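Local coordinates for protein O-succinylhomoserine sulfhydrylase (Mycobacterium tuberculosis, PDB 3NDN) that probably makes L-homocysteine from O-succinyl-L-homoserine and hydrogen sulfide, a pyridoxal-phosphate-dependent step of methionine biosynthesis, at residues P260-A264 with F265-V269. Residues are numbered along the deposited sequence; the frame is centred on the assembly and turned at random.
Sequences PAMSA and FNAWV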
loop_
_atom_site.group_PDB
_atom_site.type_symbol
_atom_site.label_atom_id
_atom_site.label_comp_id
_atom_site.label_asym_id
_atom_site.label_seq_id
_atom_site.Cartn_x
_atom_site.Cartn_y
_atom_site.Cartn_z
ATOM N N PRO A 260 13.661 -9.185 13.955
ATOM C CA PRO A 260 12.269 -9.476 13.630
ATOM C C PRO A 260 11.445 -8.158 13.527
ATOM O O PRO A 260 10.561 -7.906 14.353
ATOM C CB PRO A 260 11.804 -10.347 14.814
ATOM C CG PRO A 260 12.665 -9.920 15.974
ATOM C CD PRO A 260 13.904 -9.201 15.415
ATOM N N ALA A 261 11.739 -7.356 12.499
ATOM C CA ALA A 261 11.290 -5.950 12.404
ATOM C C ALA A 261 9.893 -5.751 11.845
ATOM O O ALA A 261 9.518 -6.410 10.874
ATOM C CB ALA A 261 12.300 -5.144 11.541
ATOM N N MET A 262 9.144 -4.794 12.415
ATOM C CA MET A 262 7.844 -4.389 11.863
ATOM C C MET A 262 8.018 -3.557 10.577
ATOM O O MET A 262 8.864 -2.643 10.493
ATOM C CB MET A 262 6.988 -3.637 12.916
ATOM C CG MET A 262 5.623 -3.167 12.378
ATOM S SD MET A 262 4.580 -2.236 13.518
ATOM C CE MET A 262 3.817 -3.550 14.478
ATOM N N SER A 263 7.233 -3.892 9.559
ATOM C CA SER A 263 7.252 -3.151 8.306
ATOM C C SER A 263 6.545 -1.788 8.508
ATOM O O SER A 263 5.539 -1.715 9.193
ATOM C CB SER A 263 6.561 -3.960 7.216
ATOM O OG SER A 263 6.188 -3.131 6.134
ATOM N N ALA A 264 7.088 -0.718 7.936
ATOM C CA ALA A 264 6.420 0.599 7.998
ATOM C C ALA A 264 5.005 0.618 7.392
ATOM O O ALA A 264 4.155 1.426 7.821
ATOM C CB ALA A 264 7.325 1.706 7.350
ATOM N N PHE A 265 4.742 -0.236 6.390
ATOM C CA PHE A 265 3.387 -0.342 5.818
ATOM C C PHE A 265 2.431 -0.925 6.892
ATOM O O PHE A 265 1.363 -0.369 7.158
ATOM C CB PHE A 265 3.346 -1.212 4.536
ATOM C CG PHE A 265 1.953 -1.420 3.988
ATOM C CD1 PHE A 265 1.394 -0.493 3.106
ATOM C CD2 PHE A 265 1.174 -2.520 4.393
ATOM C CE1 PHE A 265 0.097 -0.665 2.609
ATOM C CE2 PHE A 265 -0.101 -2.703 3.911
ATOM C CZ PHE A 265 -0.664 -1.770 3.020
ATOM N N ASN A 266 2.844 -2.020 7.524
ATOM C CA ASN A 266 2.042 -2.653 8.589
ATOM C C ASN A 266 1.812 -1.663 9.754
ATOM O O ASN A 266 0.729 -1.620 10.331
ATOM C CB ASN A 266 2.711 -3.945 9.110
ATOM C CG ASN A 266 2.690 -5.083 8.087
ATOM O OD1 ASN A 266 2.768 -4.859 6.867
ATOM N ND2 ASN A 266 2.591 -6.313 8.582
ATOM N N ALA A 267 2.832 -0.867 10.070
ATOM C CA ALA A 267 2.761 0.120 11.162
ATOM C C ALA A 267 1.657 1.156 10.887
ATOM O O ALA A 267 0.932 1.555 11.800
ATOM C CB ALA A 267 4.131 0.827 11.347
ATOM N N TRP A 268 1.541 1.582 9.631
ATOM C CA TRP A 268 0.471 2.508 9.206
ATOM C C TRP A 268 -0.914 1.846 9.382
ATOM O O TRP A 268 -1.829 2.450 9.979
ATOM C CB TRP A 268 0.704 2.952 7.755
ATOM C CG TRP A 268 -0.402 3.779 7.136
ATOM C CD1 TRP A 268 -0.636 5.118 7.320
ATOM C CD2 TRP A 268 -1.396 3.321 6.216
ATOM N NE1 TRP A 268 -1.715 5.520 6.563
ATOM C CE2 TRP A 268 -2.211 4.434 5.888
ATOM C CE3 TRP A 268 -1.690 2.068 5.646
ATOM C CZ2 TRP A 268 -3.293 4.341 4.997
ATOM C CZ3 TRP A 268 -2.764 1.972 4.756
ATOM C CH2 TRP A 268 -3.557 3.107 4.445
ATOM N N VAL A 269 -1.055 0.611 8.905
ATOM C CA VAL A 269 -2.314 -0.141 9.094
ATOM C C VAL A 269 -2.752 -0.211 10.583
ATOM O O VAL A 269 -3.917 0.084 10.924
ATOM C CB VAL A 269 -2.263 -1.570 8.468
ATOM C CG1 VAL A 269 -3.561 -2.352 8.805
ATOM C CG2 VAL A 269 -2.068 -1.491 6.952
#
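An N-cap begins helix 264-273: Ser-263 OG accepts from Phe-265 N at 3.2 Å, with an N-H...O angle of 138° that makes the bond noticeably bent. With chi1 at 161°, OG swings away from the serine's own N to lie beside its carbonyl carbon, facing the N-H of Phe-265. The backbone of the same residue closes the first turn, since Ser-263 O receives Ala-267 N at 3.0 Å. One step on, Trp-268 N reaches Ala-264 O at 3.2 Å, and the two are the first i to i+4 bonds of the helix. The apolar counterpart comes from Met-262, whose extended chain bends at chi3 (-82°) and lays SD 3.8 Å from Ala-267 CB; Met-262 also packs on Phe-86 and Ala-267 on Val-83, both of helix 81-94. Within the chain Asn-266 OD1 stays 3.9 Å from Ser-263 OG. In the homotetramer the cap lies at a subunit interface, where Ser-263 packs on Ser-263 of the second subunit and a reciprocal pair of hydrogen bonds crosses over, Ser-263 OG to Asn-266 OD1 of the second subunit and Asn-266 OD1 to Ser-263 OG of that subunit. Asn-266 OD1 also lies in plane at the edge of the Phe-265 ring, which stacks on Phe-265 of that subunit, while ND2 is hydrogen-bonded to Leu-236 O of its own chain.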